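Local coordinates for protein laccase (Botrytis aclada, PDB 3SQR) that oxidises phenolic compounds at a copper centre while reducing oxygen to water, and probably helps degrade lignin and detoxify its products, at residues E427-E440 and G535-I547. Residues are numbered along the deposited sequence; the frame is centred on the assembly and turned at random.
Sequences ETIFPTEYNVVALE and GLAMQFVESQSSI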
# COMPACT_ATOMS: atom_id res chain seq x y z
N GLU A 427 27.29 11.31 5.40
CA GLU A 427 27.15 10.63 6.68
C GLU A 427 26.91 9.18 6.44
O GLU A 427 26.05 8.86 5.60
CB GLU A 427 26.00 11.25 7.43
CG GLU A 427 26.14 12.75 7.73
CD GLU A 427 24.92 13.35 8.30
OE1 GLU A 427 24.27 12.71 9.12
OE2 GLU A 427 24.64 14.51 7.95
N THR A 428 27.59 8.31 7.18
CA THR A 428 27.38 6.86 7.12
C THR A 428 26.87 6.24 8.44
O THR A 428 26.54 5.03 8.49
CB THR A 428 28.63 6.17 6.63
OG1 THR A 428 29.68 6.52 7.55
CG2 THR A 428 28.99 6.65 5.23
N ILE A 429 26.81 7.08 9.48
CA ILE A 429 26.32 6.73 10.79
C ILE A 429 25.12 7.60 11.09
O ILE A 429 25.22 8.82 11.18
CB ILE A 429 27.38 6.96 11.92
CG1 ILE A 429 28.69 6.21 11.65
CG2 ILE A 429 26.85 6.51 13.31
CD1 ILE A 429 29.84 6.75 12.54
N PHE A 430 23.99 6.94 11.31
CA PHE A 430 22.70 7.58 11.37
C PHE A 430 22.17 7.53 12.78
O PHE A 430 22.63 6.71 13.58
CB PHE A 430 21.80 6.80 10.35
CG PHE A 430 22.33 6.90 8.96
CD1 PHE A 430 22.18 8.08 8.25
CD2 PHE A 430 23.00 5.85 8.38
CE1 PHE A 430 22.69 8.18 6.94
CE2 PHE A 430 23.53 5.96 7.10
CZ PHE A 430 23.36 7.11 6.38
N PRO A 431 21.26 8.42 13.13
CA PRO A 431 20.71 8.30 14.47
C PRO A 431 20.16 6.92 14.76
O PRO A 431 19.57 6.30 13.87
CB PRO A 431 19.60 9.37 14.50
CG PRO A 431 19.98 10.33 13.49
CD PRO A 431 20.71 9.60 12.44
N THR A 432 20.32 6.45 16.00
CA THR A 432 19.79 5.18 16.38
C THR A 432 18.31 5.06 16.01
O THR A 432 17.86 4.02 15.52
CB THR A 432 19.97 4.95 17.89
OG1 THR A 432 21.39 4.91 18.13
CG2 THR A 432 19.33 3.65 18.31
N GLU A 433 17.58 6.11 16.22
CA GLU A 433 16.12 6.03 16.00
C GLU A 433 15.72 6.12 14.54
O GLU A 433 14.54 6.06 14.22
CB GLU A 433 15.43 7.09 16.82
CG GLU A 433 15.73 8.50 16.42
CD GLU A 433 17.03 9.16 17.03
OE1 GLU A 433 17.93 8.52 17.67
OE2 GLU A 433 17.11 10.38 16.80
N TYR A 434 16.69 6.25 13.63
CA TYR A 434 16.42 6.12 12.23
C TYR A 434 16.35 4.64 11.86
O TYR A 434 15.99 4.31 10.71
CB TYR A 434 17.49 6.89 11.40
CG TYR A 434 17.12 8.32 11.14
CD1 TYR A 434 16.62 9.13 12.14
CD2 TYR A 434 17.24 8.89 9.86
CE1 TYR A 434 16.29 10.37 11.91
CE2 TYR A 434 16.87 10.15 9.62
CZ TYR A 434 16.41 10.92 10.68
OH TYR A 434 16.03 12.26 10.53
N ASN A 435 16.72 3.72 12.79
CA ASN A 435 16.67 2.29 12.55
C ASN A 435 17.30 1.84 11.22
O ASN A 435 16.78 0.96 10.48
CB ASN A 435 15.24 1.80 12.69
CG ASN A 435 14.76 1.87 14.10
OD1 ASN A 435 15.51 2.27 15.00
ND2 ASN A 435 13.52 1.45 14.33
N VAL A 436 18.50 2.36 10.94
CA VAL A 436 19.17 2.08 9.68
C VAL A 436 19.84 0.72 9.72
O VAL A 436 20.61 0.42 10.62
CB VAL A 436 20.19 3.17 9.23
CG1 VAL A 436 21.00 2.69 8.04
CG2 VAL A 436 19.48 4.44 8.92
N VAL A 437 19.57 -0.09 8.73
CA VAL A 437 20.40 -1.24 8.46
C VAL A 437 21.16 -0.92 7.18
O VAL A 437 20.56 -0.66 6.12
CB VAL A 437 19.59 -2.49 8.23
CG1 VAL A 437 20.46 -3.63 7.73
CG2 VAL A 437 18.79 -2.88 9.47
N ALA A 438 22.48 -0.98 7.26
CA ALA A 438 23.31 -0.74 6.08
C ALA A 438 23.44 -2.02 5.28
O ALA A 438 23.70 -3.08 5.84
CB ALA A 438 24.76 -0.20 6.49
N LEU A 439 23.23 -1.94 3.99
CA LEU A 439 23.39 -3.07 3.11
C LEU A 439 24.50 -2.71 2.12
O LEU A 439 24.50 -1.64 1.51
CB LEU A 439 22.12 -3.40 2.33
CG LEU A 439 20.86 -3.71 3.15
CD1 LEU A 439 19.68 -3.91 2.18
CD2 LEU A 439 21.03 -4.90 4.01
N GLU A 440 25.42 -3.63 1.94
CA GLU A 440 26.54 -3.40 0.99
C GLU A 440 26.84 -4.76 0.43
O GLU A 440 26.73 -5.75 1.15
CB GLU A 440 27.79 -2.86 1.70
CG GLU A 440 27.72 -1.46 2.22
CD GLU A 440 27.70 -0.38 1.13
OE1 GLU A 440 27.86 -0.65 -0.09
OE2 GLU A 440 27.48 0.76 1.54
N GLY A 535 6.13 3.97 15.16
CA GLY A 535 7.46 3.57 14.93
C GLY A 535 7.79 2.15 14.56
O GLY A 535 8.99 1.75 14.64
N LEU A 536 6.83 1.36 14.06
CA LEU A 536 7.14 0.04 13.62
C LEU A 536 7.71 0.06 12.23
O LEU A 536 7.02 -0.17 11.25
CB LEU A 536 5.87 -0.88 13.63
CG LEU A 536 6.15 -2.33 13.89
CD1 LEU A 536 4.85 -3.10 14.09
CD2 LEU A 536 6.94 -2.96 12.79
N ALA A 537 8.99 0.29 12.17
CA ALA A 537 9.63 0.62 10.94
C ALA A 537 11.13 0.59 11.10
O ALA A 537 11.64 0.85 12.18
CB ALA A 537 9.17 2.04 10.49
N MET A 538 11.82 0.34 9.99
CA MET A 538 13.23 0.53 9.91
C MET A 538 13.55 0.94 8.47
O MET A 538 12.64 1.21 7.69
CB MET A 538 13.97 -0.71 10.36
CG MET A 538 13.48 -1.97 9.69
SD MET A 538 14.01 -2.06 8.07
CE MET A 538 15.81 -2.27 8.33
N GLN A 539 14.80 1.10 8.15
CA GLN A 539 15.16 1.45 6.80
C GLN A 539 16.50 0.88 6.43
O GLN A 539 17.36 0.72 7.27
CB GLN A 539 15.10 2.96 6.57
CG GLN A 539 16.16 3.76 7.33
CD GLN A 539 15.93 5.25 7.23
OE1 GLN A 539 16.06 5.85 6.17
NE2 GLN A 539 15.61 5.85 8.36
N PHE A 540 16.63 0.53 5.15
CA PHE A 540 17.85 0.01 4.60
C PHE A 540 18.56 1.12 3.88
O PHE A 540 17.99 1.76 3.01
CB PHE A 540 17.57 -1.14 3.65
CG PHE A 540 16.89 -2.28 4.30
CD1 PHE A 540 17.60 -3.22 5.02
CD2 PHE A 540 15.50 -2.42 4.22
CE1 PHE A 540 17.00 -4.25 5.63
CE2 PHE A 540 14.84 -3.51 4.84
CZ PHE A 540 15.57 -4.42 5.54
N VAL A 541 19.82 1.39 4.27
CA VAL A 541 20.63 2.31 3.51
C VAL A 541 21.47 1.36 2.73
O VAL A 541 22.36 0.63 3.26
CB VAL A 541 21.41 3.30 4.37
CG1 VAL A 541 22.50 4.03 3.49
CG2 VAL A 541 20.42 4.32 5.08
N GLU A 542 21.08 1.24 1.48
CA GLU A 542 21.60 0.30 0.54
C GLU A 542 22.64 0.91 -0.40
O GLU A 542 22.35 1.83 -1.18
CB GLU A 542 20.42 -0.26 -0.34
CG GLU A 542 20.85 -1.28 -1.37
CD GLU A 542 19.67 -1.83 -2.11
OE1 GLU A 542 18.56 -1.60 -1.62
OE2 GLU A 542 19.86 -2.31 -3.22
N SER A 543 23.84 0.36 -0.36
CA SER A 543 24.88 0.76 -1.33
C SER A 543 25.01 2.27 -1.39
O SER A 543 24.99 2.91 -2.45
CB SER A 543 24.57 0.17 -2.69
OG SER A 543 24.49 -1.23 -2.55
N GLN A 544 25.17 2.87 -0.21
CA GLN A 544 25.14 4.28 -0.09
C GLN A 544 25.99 5.04 -1.13
O GLN A 544 25.57 6.05 -1.67
CB GLN A 544 25.61 4.67 1.32
CG GLN A 544 25.51 6.11 1.52
CD GLN A 544 25.70 6.49 2.93
OE1 GLN A 544 25.46 5.68 3.83
NE2 GLN A 544 26.09 7.73 3.16
N SER A 545 27.19 4.57 -1.32
CA SER A 545 28.14 5.38 -2.10
C SER A 545 27.82 5.18 -3.58
O SER A 545 28.34 5.92 -4.45
CB SER A 545 29.58 4.96 -1.77
OG SER A 545 29.81 3.62 -2.20
N SER A 546 26.94 4.21 -3.89
CA SER A 546 26.49 4.09 -5.28
C SER A 546 25.25 4.87 -5.64
O SER A 546 24.78 4.75 -6.80
CB SER A 546 26.23 2.63 -5.65
OG SER A 546 27.40 1.87 -5.54
N ILE A 547 24.71 5.67 -4.74
CA ILE A 547 23.52 6.43 -5.07
C ILE A 547 23.91 7.53 -6.06
O ILE A 547 24.89 8.18 -5.84
CB ILE A 547 22.87 7.07 -3.79
CG1 ILE A 547 22.30 5.95 -2.89
CG2 ILE A 547 21.77 8.05 -4.12
CD1 ILE A 547 22.03 6.35 -1.43
O HOH W 1 25.01 1.51 2.46
O HOH W 2 27.90 1.37 -2.56
O HOH W 3 26.61 -2.53 -2.35
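Val437 and Leu439 pair in parallel with Phe540 and Glu542. Strand 436-439 is an outermost strand of a five-stranded sheet in a cupredoxin domain of this multicopper oxidase. Strand 520-526, which carries the copper ligands His525 and Cys526, flanks strand 537-542 on its other edge.

Five backbone hydrogen bonds join the segments, from Asn435 O with Gln539 N to Leu439 O with Ser543 N.

Side-chain amides extend this pairing. Asn435 ND2 donates to Ala537 O at 2.9 Å, while its OD1 is held by Ser409. Gln539 NE2 meets a lone pair of Tyr434 O at 2.8 Å. Gln539 OE1 is hydrogen-bonded to Thr419 OG1, so both ends of the amide are fixed.

Apolar groups pack on both faces. Val436 CG1 presses on Val541 CG2 at 3.4 Å, and that methyl also lies over one face of the Phe430 ring. On the opposite face of the sheet, which carries Val437 and Phe540, Leu439 CD1 lies 3.6 Å from Phe540 CD1.

Beyond the strands, Gln544 sets CG anti to its backbone N (chi1 -176°) and runs on extended, which carries its amide to Glu427 and Phe430. Its OE1 lies in plane at the Phe430 ring edge, and NE2 donates to Glu427 O at 2.7 Å, from above the carbonyl plane.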